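Local coordinates for protein thermostable monoacylglycerol lipase (Bacillus, PDB 4LHE) that probably hydrolyses monoacylglycerols to glycerol and free fatty acids, as a thermostable lipase of the alpha/beta hydrolase fold, at residues S9-F14 against T30-S35; V23-G28 against Y48-P53; H34-L39 against V227-Y232; E63-T68 against K161-S166; C114-I119 against C186-F191. All coordinates share one frame; numbering follows the deposited sequence.

Interaction 1: residues S9-F14 against T30-S35; sequences SGAEPF and TGTPHS. With SO4 (sulfate ion), chain D.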
# COMPACT_ATOMS: atom_id res chain seq x y z
N SER A 9 -5.45 -2.24 18.98
CA SER A 9 -4.26 -2.98 19.37
C SER A 9 -3.75 -3.75 18.14
O SER A 9 -4.49 -4.51 17.52
CB SER A 9 -4.59 -3.94 20.51
OG SER A 9 -3.41 -4.52 21.04
N GLY A 10 -2.49 -3.54 17.77
CA GLY A 10 -1.90 -4.21 16.62
C GLY A 10 -1.78 -3.29 15.42
O GLY A 10 -1.11 -3.61 14.43
N ALA A 11 -2.44 -2.14 15.52
CA ALA A 11 -2.54 -1.19 14.42
C ALA A 11 -1.62 0.02 14.60
O ALA A 11 -1.73 1.02 13.88
CB ALA A 11 -3.98 -0.74 14.26
N GLU A 12 -0.71 -0.07 15.57
CA GLU A 12 0.21 1.04 15.84
C GLU A 12 1.25 1.16 14.72
O GLU A 12 1.71 0.15 14.16
CB GLU A 12 0.94 0.83 17.18
CG GLU A 12 0.02 0.64 18.39
CD GLU A 12 -0.46 -0.79 18.55
OE1 GLU A 12 -0.13 -1.64 17.69
OE2 GLU A 12 -1.17 -1.08 19.54
N PRO A 13 1.63 2.40 14.38
CA PRO A 13 2.74 2.57 13.43
C PRO A 13 4.07 2.04 13.99
O PRO A 13 4.17 1.73 15.17
CB PRO A 13 2.79 4.10 13.24
CG PRO A 13 2.20 4.66 14.52
CD PRO A 13 1.10 3.68 14.88
N PHE A 14 5.08 1.93 13.12
CA PHE A 14 6.36 1.35 13.49
C PHE A 14 7.48 2.17 12.87
O PHE A 14 7.52 2.35 11.65
CB PHE A 14 6.43 -0.13 13.05
CG PHE A 14 7.80 -0.75 13.18
CD1 PHE A 14 8.36 -0.99 14.42
CD2 PHE A 14 8.52 -1.11 12.05
CE1 PHE A 14 9.62 -1.57 14.53
CE2 PHE A 14 9.78 -1.68 12.16
CZ PHE A 14 10.33 -1.90 13.39
N THR A 30 -8.54 -0.87 3.36
CA THR A 30 -9.28 -1.38 4.52
C THR A 30 -8.41 -1.48 5.80
O THR A 30 -8.92 -1.37 6.93
CB THR A 30 -9.97 -2.71 4.18
OG1 THR A 30 -8.98 -3.70 3.86
CG2 THR A 30 -10.88 -2.53 2.97
N GLY A 31 -7.10 -1.64 5.62
CA GLY A 31 -6.23 -2.16 6.67
C GLY A 31 -5.51 -1.21 7.61
O GLY A 31 -5.95 -0.09 7.86
N THR A 32 -4.40 -1.71 8.17
CA THR A 32 -3.66 -1.01 9.22
C THR A 32 -2.20 -1.38 9.04
O THR A 32 -1.90 -2.22 8.20
CB THR A 32 -4.09 -1.46 10.63
OG1 THR A 32 -3.59 -2.79 10.89
CG2 THR A 32 -5.62 -1.42 10.81
N PRO A 33 -1.29 -0.76 9.81
CA PRO A 33 0.10 -1.23 9.77
C PRO A 33 0.30 -2.73 10.00
O PRO A 33 1.38 -3.25 9.67
CB PRO A 33 0.75 -0.43 10.91
CG PRO A 33 0.07 0.88 10.82
CD PRO A 33 -1.39 0.55 10.49
N HIS A 34 -0.68 -3.44 10.55
CA HIS A 34 -0.50 -4.88 10.80
C HIS A 34 -0.10 -5.65 9.53
O HIS A 34 0.81 -6.49 9.55
CB HIS A 34 -1.76 -5.47 11.45
CG HIS A 34 -1.68 -6.94 11.73
ND1 HIS A 34 -0.86 -7.48 12.71
CD2 HIS A 34 -2.31 -7.99 11.16
CE1 HIS A 34 -1.01 -8.79 12.74
NE2 HIS A 34 -1.88 -9.13 11.80
N SER A 35 -0.77 -5.36 8.41
CA SER A 35 -0.49 -6.06 7.15
C SER A 35 0.95 -5.84 6.65
O SER A 35 1.50 -6.68 5.91
CB SER A 35 -1.49 -5.61 6.08
OG SER A 35 -1.23 -4.27 5.69
S SO4 D . -6.72 -3.07 0.47
O1 SO4 D . -7.69 -2.69 1.51
O2 SO4 D . -5.60 -3.81 1.09
O3 SO4 D . -7.38 -3.94 -0.50
O4 SO4 D . -6.29 -1.84 -0.20
O HOH W 1 0.61 -5.97 14.30

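Interaction 2: residues V23-G28 against Y48-P53; sequences VLLVHG and YTVCLP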
# COMPACT_ATOMS: atom_id res chain seq x y z
N VAL A 23 13.27 2.59 4.17
CA VAL A 23 12.11 2.01 3.51
C VAL A 23 10.81 2.55 4.13
O VAL A 23 10.59 2.41 5.34
CB VAL A 23 12.10 0.46 3.57
CG1 VAL A 23 10.97 -0.06 2.71
CG2 VAL A 23 13.41 -0.11 3.06
N LEU A 24 9.98 3.16 3.29
CA LEU A 24 8.64 3.59 3.68
C LEU A 24 7.68 2.46 3.29
O LEU A 24 7.69 2.02 2.13
CB LEU A 24 8.26 4.85 2.89
CG LEU A 24 6.90 5.47 3.17
CD1 LEU A 24 6.87 5.96 4.57
CD2 LEU A 24 6.62 6.63 2.20
N LEU A 25 6.86 1.99 4.24
CA LEU A 25 5.87 0.94 3.93
C LEU A 25 4.43 1.43 4.07
O LEU A 25 4.05 1.97 5.12
CB LEU A 25 6.08 -0.28 4.82
CG LEU A 25 7.44 -0.99 4.72
CD1 LEU A 25 8.42 -0.39 5.72
CD2 LEU A 25 7.28 -2.48 4.99
N VAL A 26 3.62 1.25 3.04
CA VAL A 26 2.29 1.84 3.03
C VAL A 26 1.21 0.77 3.01
O VAL A 26 1.08 0.02 2.03
CB VAL A 26 2.10 2.80 1.84
CG1 VAL A 26 0.87 3.68 2.07
CG2 VAL A 26 3.35 3.69 1.66
N HIS A 27 0.42 0.70 4.09
CA HIS A 27 -0.66 -0.28 4.19
C HIS A 27 -1.83 0.12 3.30
O HIS A 27 -1.80 1.20 2.69
CB HIS A 27 -1.10 -0.53 5.65
CG HIS A 27 -1.78 0.63 6.32
ND1 HIS A 27 -3.13 0.90 6.16
CD2 HIS A 27 -1.32 1.55 7.19
CE1 HIS A 27 -3.46 1.95 6.90
NE2 HIS A 27 -2.38 2.36 7.54
N GLY A 28 -2.85 -0.74 3.20
CA GLY A 28 -3.93 -0.54 2.25
C GLY A 28 -5.19 0.15 2.76
O GLY A 28 -5.24 0.61 3.90
N TYR A 48 18.01 -1.52 7.57
CA TYR A 48 17.35 -0.36 6.99
C TYR A 48 16.63 0.48 8.04
O TYR A 48 16.11 -0.05 9.02
CB TYR A 48 16.39 -0.80 5.89
CG TYR A 48 17.11 -1.44 4.73
CD1 TYR A 48 17.74 -0.65 3.78
CD2 TYR A 48 17.18 -2.82 4.58
CE1 TYR A 48 18.41 -1.21 2.72
CE2 TYR A 48 17.87 -3.39 3.51
CZ TYR A 48 18.49 -2.56 2.59
OH TYR A 48 19.17 -3.07 1.50
N THR A 49 16.65 1.79 7.86
CA THR A 49 15.73 2.66 8.56
C THR A 49 14.36 2.41 7.92
O THR A 49 14.24 2.31 6.69
CB THR A 49 16.17 4.11 8.43
OG1 THR A 49 17.42 4.25 9.12
CG2 THR A 49 15.16 5.06 9.04
N VAL A 50 13.35 2.28 8.76
CA VAL A 50 12.04 1.82 8.32
C VAL A 50 10.97 2.75 8.87
O VAL A 50 11.02 3.15 10.03
CB VAL A 50 11.85 0.38 8.80
CG1 VAL A 50 10.41 0.09 9.09
CG2 VAL A 50 12.43 -0.61 7.78
N CYS A 51 10.02 3.14 8.02
CA CYS A 51 8.88 3.95 8.47
C CYS A 51 7.56 3.33 8.01
O CYS A 51 7.32 3.16 6.80
CB CYS A 51 9.01 5.39 7.95
SG CYS A 51 7.56 6.48 8.22
N LEU A 52 6.71 2.98 8.97
CA LEU A 52 5.44 2.32 8.65
C LEU A 52 4.34 3.09 9.35
O LEU A 52 3.94 2.75 10.48
CB LEU A 52 5.47 0.83 9.08
CG LEU A 52 4.14 0.05 9.12
CD1 LEU A 52 3.29 0.31 7.88
CD2 LEU A 52 4.39 -1.44 9.26
N PRO A 53 3.85 4.16 8.70
CA PRO A 53 2.83 5.04 9.27
C PRO A 53 1.46 4.38 9.27
O PRO A 53 1.23 3.41 8.52
CB PRO A 53 2.82 6.25 8.31
CG PRO A 53 3.34 5.70 6.99
CD PRO A 53 4.36 4.64 7.40
O HOH W 2 1.37 2.67 6.03

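Interaction 3: residues H34-L39 against V227-Y232; sequences HSMRPL and VATLDY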
# COMPACT_ATOMS: atom_id res chain seq x y z
N HIS A 34 -0.68 -3.44 10.55
CA HIS A 34 -0.50 -4.88 10.80
C HIS A 34 -0.10 -5.65 9.53
O HIS A 34 0.81 -6.49 9.55
CB HIS A 34 -1.76 -5.47 11.45
CG HIS A 34 -1.68 -6.94 11.73
ND1 HIS A 34 -0.86 -7.48 12.71
CD2 HIS A 34 -2.31 -7.99 11.16
CE1 HIS A 34 -1.01 -8.79 12.74
NE2 HIS A 34 -1.88 -9.13 11.80
N SER A 35 -0.77 -5.36 8.41
CA SER A 35 -0.49 -6.06 7.15
C SER A 35 0.95 -5.84 6.65
O SER A 35 1.50 -6.68 5.91
CB SER A 35 -1.49 -5.61 6.08
OG SER A 35 -1.23 -4.27 5.69
N MET A 36 1.58 -4.74 7.05
CA MET A 36 2.94 -4.44 6.58
C MET A 36 4.04 -4.70 7.61
O MET A 36 5.21 -4.67 7.26
CB MET A 36 3.06 -2.99 6.08
CG MET A 36 2.10 -2.61 4.95
SD MET A 36 2.34 -3.57 3.45
CE MET A 36 3.77 -2.77 2.72
N ARG A 37 3.68 -4.96 8.86
CA ARG A 37 4.68 -5.11 9.92
C ARG A 37 5.72 -6.24 9.73
O ARG A 37 6.88 -6.08 10.13
CB ARG A 37 3.99 -5.26 11.30
CG ARG A 37 4.97 -5.31 12.48
CD ARG A 37 4.26 -5.37 13.83
NE ARG A 37 3.09 -4.52 13.84
CZ ARG A 37 3.06 -3.25 14.24
NH1 ARG A 37 4.16 -2.68 14.70
NH2 ARG A 37 1.91 -2.57 14.17
N PRO A 38 5.32 -7.39 9.15
CA PRO A 38 6.40 -8.39 9.05
C PRO A 38 7.47 -7.97 8.06
O PRO A 38 8.64 -8.29 8.26
CB PRO A 38 5.68 -9.64 8.55
CG PRO A 38 4.30 -9.50 9.09
CD PRO A 38 3.99 -8.00 9.02
N LEU A 39 7.09 -7.27 7.00
CA LEU A 39 8.07 -6.69 6.09
C LEU A 39 8.93 -5.66 6.81
O LEU A 39 10.16 -5.71 6.74
CB LEU A 39 7.37 -6.03 4.87
CG LEU A 39 6.97 -6.94 3.71
CD1 LEU A 39 6.03 -8.02 4.14
CD2 LEU A 39 6.33 -6.10 2.59
N VAL A 227 -4.08 -10.23 -0.00
CA VAL A 227 -3.30 -9.71 1.13
C VAL A 227 -1.97 -10.45 1.22
O VAL A 227 -1.69 -11.14 2.20
CB VAL A 227 -4.05 -9.89 2.45
CG1 VAL A 227 -3.37 -9.10 3.59
CG2 VAL A 227 -5.48 -9.42 2.28
N ALA A 228 -1.16 -10.30 0.18
CA ALA A 228 0.03 -11.13 -0.04
C ALA A 228 1.13 -10.97 1.04
O ALA A 228 1.91 -11.88 1.29
CB ALA A 228 0.60 -10.84 -1.44
N THR A 229 1.16 -9.80 1.68
CA THR A 229 2.19 -9.47 2.67
C THR A 229 2.02 -10.30 3.94
O THR A 229 2.95 -10.44 4.74
CB THR A 229 2.13 -7.98 3.04
OG1 THR A 229 0.79 -7.65 3.43
CG2 THR A 229 2.53 -7.11 1.85
N LEU A 230 0.82 -10.85 4.13
CA LEU A 230 0.56 -11.70 5.28
C LEU A 230 0.38 -13.15 4.85
O LEU A 230 0.22 -14.04 5.70
CB LEU A 230 -0.72 -11.25 5.98
CG LEU A 230 -0.79 -9.88 6.65
CD1 LEU A 230 -2.18 -9.67 7.24
CD2 LEU A 230 0.24 -9.77 7.72
N ASP A 231 0.38 -13.40 3.54
CA ASP A 231 0.04 -14.72 3.00
C ASP A 231 1.27 -15.63 2.86
O ASP A 231 2.37 -15.28 3.32
CB ASP A 231 -0.67 -14.57 1.65
CG ASP A 231 -1.84 -15.51 1.48
OD1 ASP A 231 -1.90 -16.55 2.19
OD2 ASP A 231 -2.73 -15.21 0.65
N TYR A 232 1.09 -16.78 2.22
CA TYR A 232 2.19 -17.76 2.11
C TYR A 232 3.42 -17.25 1.35
O TYR A 232 4.54 -17.70 1.60
CB TYR A 232 1.68 -19.07 1.48
CG TYR A 232 0.75 -19.88 2.35
CD1 TYR A 232 1.18 -20.40 3.57
CD2 TYR A 232 -0.55 -20.16 1.94
CE1 TYR A 232 0.32 -21.15 4.37
CE2 TYR A 232 -1.40 -20.89 2.73
CZ TYR A 232 -0.96 -21.39 3.93
OH TYR A 232 -1.83 -22.14 4.71

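Interaction 4: residues E63-T68 against K161-S166; sequences EDMERT and KTPTAS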
# COMPACT_ATOMS: atom_id res chain seq x y z
N GLU A 63 -16.01 5.18 11.21
CA GLU A 63 -16.54 6.54 11.21
C GLU A 63 -15.44 7.58 11.04
O GLU A 63 -15.61 8.58 10.34
CB GLU A 63 -17.31 6.82 12.49
CG GLU A 63 -18.75 6.33 12.47
CD GLU A 63 -19.32 6.27 13.86
OE1 GLU A 63 -18.54 6.00 14.79
OE2 GLU A 63 -20.54 6.50 14.03
N ASP A 64 -14.30 7.33 11.68
CA ASP A 64 -13.10 8.12 11.47
C ASP A 64 -12.70 8.06 10.01
O ASP A 64 -12.49 9.09 9.37
CB ASP A 64 -11.95 7.58 12.34
CG ASP A 64 -12.08 7.99 13.79
OD1 ASP A 64 -12.88 8.91 14.10
OD2 ASP A 64 -11.38 7.41 14.64
N MET A 65 -12.59 6.85 9.48
CA MET A 65 -12.33 6.62 8.07
C MET A 65 -13.26 7.45 7.17
O MET A 65 -12.82 8.07 6.20
CB MET A 65 -12.54 5.14 7.76
CG MET A 65 -12.58 4.82 6.30
SD MET A 65 -10.92 4.48 5.72
CE MET A 65 -11.32 3.58 4.22
N GLU A 66 -14.54 7.48 7.52
CA GLU A 66 -15.57 8.12 6.70
C GLU A 66 -15.32 9.60 6.44
O GLU A 66 -15.60 10.11 5.35
CB GLU A 66 -16.94 7.93 7.34
CG GLU A 66 -18.04 8.65 6.61
CD GLU A 66 -19.41 8.21 7.04
OE1 GLU A 66 -19.63 8.00 8.26
OE2 GLU A 66 -20.27 8.07 6.16
N ARG A 67 -14.77 10.31 7.43
CA ARG A 67 -14.59 11.76 7.28
C ARG A 67 -13.27 12.16 6.60
O ARG A 67 -13.10 13.32 6.22
CB ARG A 67 -14.79 12.49 8.62
CG ARG A 67 -13.68 12.30 9.65
CD ARG A 67 -13.70 13.40 10.73
NE ARG A 67 -14.66 13.17 11.81
CZ ARG A 67 -15.03 14.08 12.71
NH1 ARG A 67 -14.52 15.31 12.68
NH2 ARG A 67 -15.91 13.77 13.65
N THR A 68 -12.35 11.20 6.45
CA THR A 68 -11.09 11.48 5.76
C THR A 68 -11.25 11.52 4.26
O THR A 68 -12.17 10.91 3.71
CB THR A 68 -10.00 10.43 6.07
OG1 THR A 68 -10.39 9.16 5.52
CG2 THR A 68 -9.79 10.31 7.56
N LYS A 161 -17.09 -2.66 8.13
CA LYS A 161 -17.88 -1.86 7.20
C LYS A 161 -16.99 -0.83 6.49
O LYS A 161 -16.05 -0.29 7.09
CB LYS A 161 -19.05 -1.18 7.92
CG LYS A 161 -20.38 -1.94 7.79
CD LYS A 161 -21.53 -1.27 8.56
CE LYS A 161 -22.91 -1.66 8.00
NZ LYS A 161 -24.04 -0.91 8.63
N THR A 162 -17.28 -0.58 5.21
CA THR A 162 -16.53 0.41 4.44
C THR A 162 -17.45 1.56 4.07
O THR A 162 -18.50 1.33 3.48
CB THR A 162 -15.94 -0.20 3.17
OG1 THR A 162 -14.98 -1.20 3.52
CG2 THR A 162 -15.27 0.86 2.33
N PRO A 163 -17.07 2.79 4.44
CA PRO A 163 -17.87 3.98 4.13
C PRO A 163 -17.83 4.20 2.63
O PRO A 163 -16.74 4.12 2.03
CB PRO A 163 -17.12 5.10 4.85
CG PRO A 163 -16.33 4.42 5.90
CD PRO A 163 -15.91 3.13 5.28
N THR A 164 -18.98 4.46 2.03
CA THR A 164 -19.02 4.55 0.58
C THR A 164 -18.47 5.89 0.15
O THR A 164 -18.01 6.06 -0.98
CB THR A 164 -20.43 4.27 0.00
OG1 THR A 164 -21.30 5.37 0.28
CG2 THR A 164 -21.00 3.04 0.63
N ALA A 165 -18.48 6.84 1.07
CA ALA A 165 -17.82 8.11 0.84
C ALA A 165 -16.31 7.87 0.62
O ALA A 165 -15.67 8.57 -0.16
CB ALA A 165 -18.04 9.04 2.02
N SER A 166 -15.76 6.88 1.33
CA SER A 166 -14.34 6.54 1.22
C SER A 166 -14.02 5.90 -0.11
O SER A 166 -12.96 6.13 -0.69
CB SER A 166 -13.91 5.60 2.36
OG SER A 166 -13.84 6.29 3.59
O HOH W 3 -14.03 8.96 3.21
O HOH W 4 -20.21 6.84 3.24

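Interaction 5: residues C114-I119 against C186-F191; sequences CGIVPI and CPALIF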
# COMPACT_ATOMS: atom_id res chain seq x y z
N CYS A 114 14.58 6.33 -4.84
CA CYS A 114 15.51 5.45 -5.54
C CYS A 114 14.86 4.16 -6.05
O CYS A 114 15.50 3.41 -6.78
CB CYS A 114 16.71 5.15 -4.66
SG CYS A 114 17.82 6.58 -4.42
N GLY A 115 13.60 3.91 -5.69
CA GLY A 115 12.92 2.72 -6.18
C GLY A 115 11.59 2.44 -5.50
O GLY A 115 11.36 2.89 -4.38
N ILE A 116 10.72 1.69 -6.18
CA ILE A 116 9.42 1.35 -5.60
C ILE A 116 9.07 -0.12 -5.71
O ILE A 116 9.45 -0.79 -6.67
CB ILE A 116 8.27 2.18 -6.21
CG1 ILE A 116 8.23 2.05 -7.74
CG2 ILE A 116 8.37 3.65 -5.77
CD1 ILE A 116 7.12 2.86 -8.37
N VAL A 117 8.36 -0.61 -4.70
CA VAL A 117 7.90 -2.00 -4.69
C VAL A 117 6.39 -2.10 -4.39
O VAL A 117 5.96 -2.39 -3.27
CB VAL A 117 8.74 -2.88 -3.69
CG1 VAL A 117 8.36 -4.35 -3.86
CG2 VAL A 117 10.23 -2.73 -3.98
N PRO A 118 5.57 -1.80 -5.41
CA PRO A 118 4.12 -1.93 -5.22
C PRO A 118 3.69 -3.39 -5.20
O PRO A 118 4.22 -4.18 -5.98
CB PRO A 118 3.54 -1.21 -6.45
CG PRO A 118 4.64 -1.28 -7.49
CD PRO A 118 5.93 -1.25 -6.73
N ILE A 119 2.76 -3.76 -4.33
CA ILE A 119 2.32 -5.16 -4.23
C ILE A 119 0.81 -5.17 -4.41
O ILE A 119 0.10 -4.57 -3.61
CB ILE A 119 2.62 -5.73 -2.83
CG1 ILE A 119 4.10 -5.55 -2.47
CG2 ILE A 119 2.16 -7.17 -2.72
CD1 ILE A 119 4.45 -6.03 -1.05
N CYS A 186 11.90 5.83 -11.48
CA CYS A 186 12.82 5.05 -10.65
C CYS A 186 12.62 3.56 -10.89
O CYS A 186 11.59 3.16 -11.45
CB CYS A 186 12.61 5.39 -9.17
SG CYS A 186 10.98 4.95 -8.55
N PRO A 187 13.62 2.73 -10.53
CA PRO A 187 13.46 1.28 -10.66
C PRO A 187 12.16 0.76 -10.02
O PRO A 187 11.76 1.20 -8.95
CB PRO A 187 14.68 0.74 -9.90
CG PRO A 187 15.73 1.77 -10.16
CD PRO A 187 14.99 3.10 -10.11
N ALA A 188 11.52 -0.19 -10.69
CA ALA A 188 10.25 -0.72 -10.17
C ALA A 188 10.27 -2.25 -10.08
O ALA A 188 10.71 -2.92 -11.01
CB ALA A 188 9.07 -0.21 -11.01
N LEU A 189 9.82 -2.78 -8.95
CA LEU A 189 9.66 -4.21 -8.74
C LEU A 189 8.19 -4.42 -8.41
O LEU A 189 7.70 -3.97 -7.37
CB LEU A 189 10.54 -4.70 -7.59
CG LEU A 189 10.38 -6.17 -7.15
CD1 LEU A 189 10.76 -7.08 -8.30
CD2 LEU A 189 11.21 -6.51 -5.91
N ILE A 190 7.48 -5.11 -9.29
CA ILE A 190 6.02 -5.16 -9.24
C ILE A 190 5.55 -6.56 -8.89
O ILE A 190 5.65 -7.47 -9.72
CB ILE A 190 5.43 -4.70 -10.59
CG1 ILE A 190 5.86 -3.26 -10.91
CG2 ILE A 190 3.91 -4.78 -10.59
CD1 ILE A 190 5.46 -2.80 -12.31
N PHE A 191 5.05 -6.74 -7.66
CA PHE A 191 4.44 -8.00 -7.23
C PHE A 191 2.97 -8.10 -7.59
O PHE A 191 2.21 -7.13 -7.46
CB PHE A 191 4.58 -8.17 -5.71
CG PHE A 191 6.00 -8.42 -5.25
CD1 PHE A 191 6.62 -9.64 -5.50
CD2 PHE A 191 6.70 -7.43 -4.58
CE1 PHE A 191 7.93 -9.87 -5.07
CE2 PHE A 191 8.00 -7.66 -4.15
CZ PHE A 191 8.62 -8.87 -4.39

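Interaction 1: residues S9-F14 against T30-S35
The ring of Pro33 lies against the backbone carbonyls of Ala11 and Glu12. Its CD comes to 3.4 Å from Ala11 O, its CB to 3.4 Å from Glu12 O, and CG leans over both oxygens. Beside it the methyl of Ala11 meets the branch point of Thr32, with Ala11 CB 3.7 Å from Thr32 CB. The hydroxyl of Thr32 turns back on its own chain: with OG1 set between the backbone N and the carbonyl carbon (chi1 73°), it accepts from His34 N at 3.0 Å, an ST turn that leads toward helix 37-45. His34 CB is 3.6 Å from Gly10 O, and the ring reaches the same carbonyl through a water, which lies in the ring plane 2.6 Å from His34 ND1 and donates to Gly10 O. Arg37 also binds Gly10 O and Glu12 O. At the far end of 30-35, Thr30 grips an oxygen of a sulfate with both N and OG1; this ion also bonds Ser97 and His226 of the presumed catalytic triad. The two loops are thus held by close packing and by the water and Arg37 links, which leaves the buried Ala11 O facing C-H groups of the Pro33 ring without a hydrogen-bonding partner in the model.

Interaction 2: residues V23-G28 against Y48-P53
The imidazole of His27 meets Pro53 at its edge: Pro53 O lies in the ring plane, 3.4 Å from His27 CD2. On the same ring, ND1 donates to Gly28 O at 3.1 Å, on a lone pair in the carbonyl plane, while NE2 is bonded to Leu55 N and the ring of His58 meets it with the planes at about 65°. A water joins the backbones beside this ring, donating to Leu25 O and Pro53 O and accepting from His27 N. An alanine in place of His27 would probably leave Leu55 N without its mate and open a gap beside Pro53 O. The other flat group, the Tyr48 ring, is approached obliquely by Val23 CG2. Between these ends the backbones pair in parallel: Val23 N donates to Thr49 O at 2.7 Å, Cys51 N to Val23 O, and Leu25 N to Cys51 O at 170°. Leu24, with CG anti to the backbone N (chi1 -179°), brings CD1 to 3.8 Å from Cys51 SG and also onto Pro53 CD. Leu25 CD1 instead packs on Val50 CG1 at 3.9 Å, and Leu52 CD1 presses on Leu25 O. Strands 21-26 and 49-52, joined through helix 37-45, form a beta-alpha-beta crossover in the central sheet of the alpha/beta hydrolase fold.

Interaction 3: residues H34-L39 against V227-Y232
Thr229 fits its side chain against the turn that opens helix 37-45, and its hydroxyl makes the one direct hydrogen bond between the two segments. OG1 donates to Ser35 O at 2.8 Å, standing 40° above the carbonyl plane instead of on a lone pair. The torsion that sets OG1 between the backbone N and the carbonyl carbon (chi1 53°) leaves CG2 anti to the carbonyl carbon, where it touches Met36 SD at 3.9 Å and Leu39 CD2 at 4.0 Å. Leu39 meets the threonine at about a right angle, its CD1 resting near Thr229 O. A valine in place of Thr229 would probably leave Ser35 O without its hydroxyl donor. Next to it, Leu230 lies along the backbone of the turn. CD2 is 3.8 Å from both His34 O and Ser35 O, CG sits over Ser35 CA, and Pro38 CG comes to 4.3 Å from CD2.

In this alpha/beta hydrolase the segment 227-232 directly follows His226, the probable histidine of the catalytic triad, so the contact joins the loop after that residue to the start of the first crossover helix. Further out, Leu230 N bonds to Val227 O at 3.2 Å, and Gln234 holds Thr229 O. The carboxylate of Asp231 takes bonds from the backbone N of Tyr225, Lys150 and Asn151, which hold the segment 227-232 from beyond the contact. Leu96 of strand 90-96 touches Thr229, Ser35 and Met36, while Ile237 and Ile238 of helix 234-247 pack on Leu39.

Interaction 4: residues E63-T68 against K161-S166
Met65 and Glu66 of the short helix 62-67 pack on the corner where strand 161-163 of a two-stranded antiparallel sheet turns into helix 164-179, with Pro163 at the N-cap position of that helix. Both elements lie outside the central sheet of the alpha/beta hydrolase fold. The apolar contacts centre on the proline ring. Its CG sits 3.8 Å from Met65 CG, the two side chains crossing at about a right angle, while its CB meets Glu66 CB at 3.8 Å. Met65 then bends at its second torsion (chi2 90°), which carries CE round to 3.8 Å from Ser166 CB. Ala165 CB lies 4.3 Å from Glu66 O. Outside the two segments, Phe29, His58 and Tyr159 touch Met65.

The polar links run largely through water. One molecule accepts from Ala165 N at 2.8 Å, in the first turn of helix 164-179, and donates to Glu66 OE2; the other carboxylate oxygen of Glu66 forms a salt bridge with Arg140, so the charge has a protein partner too. A second water lies 2.7 Å from Ser166 OG and within bonding distance of Glu66 O and Thr68 O at the end of helix 62-67. That end is closed within the segment: Met65 O receives both Thr68 N and Thr68 OG1, the hydroxyl at 2.7 Å and tilted 18° from the carbonyl plane.

Interaction 5: residues C114-I119 against C186-F191
Phe191 sends its side chain back along strand 115-119. Its CB meets Ile119 CG2 at 4.0 Å and lies equally near Pro118 O. The first torsion puts CG anti to the carbonyl carbon (chi1 -69°). From there CD2 is 3.8 Å from Ile119 CG1, and CE2, further along, comes to 3.3 Å from Val117 CG1, which lies near the ring plane at its edge, a tight contact. Ser241 of helix 234-247 and Val219 and Leu221 of strand 216-221 also touch the phenylalanine.

Val117 uses its two methyls differently, CG1 meeting both the ring and Leu189 CD2 while CG2 rests on Leu189 CB; the valine and leucine point the same way, side by side, and Phe244 packs on both. On the other face of the sheet, Ile116 CG1 meets Ala188 CB and Pro118 CG meets Ile190 CG1, each at 4.1 Å. At the start of the pair, Cys186 SG lies over Gly115 CA and beside Ile116 CG2.

The strands run parallel, their axes 7° apart, as neighbours in the central sheet of the alpha/beta hydrolase fold. Ile116 N donates to Pro187 O, Leu189 N to Ile116 O at 3.0 Å, and Phe191 N to Pro118 O at 3.2 Å. Pro118 has no N-H to give, which interrupts the pairing: Leu189 O faces Pro118 CD and the CA of Val117, and this buried oxygen has no hydrogen-bonding partner in the model beyond such C-H contacts.

In the fold
Interactions 2 and 5 belong to the same seven-stranded sheet, with centres about 14 Å apart and strand 90-96 between their strand pairs. Interaction 1 continues from interaction 2 through Phe14 O and Leu52 N, 2.9 Å apart, and shares His34 and Ser35 with interaction 3. Interaction 3 in turn reaches interaction 5, where Thr229 CG2 lies 3.6 Å from Ile119 CD1. Interactions 1 and 3 border the probable Ser97-His226-Asp196 triad: the sulfate held by Thr30 also binds Ser97 and His226, and Met36 touches the probable nucleophile elbow, which Leu25 of interaction 2 and Ile119 of interaction 5 approach without touching. Interaction 4 touches none of the others; interaction 1 comes nearest, with centres about 17 Å and nearest atoms about 4 Å apart.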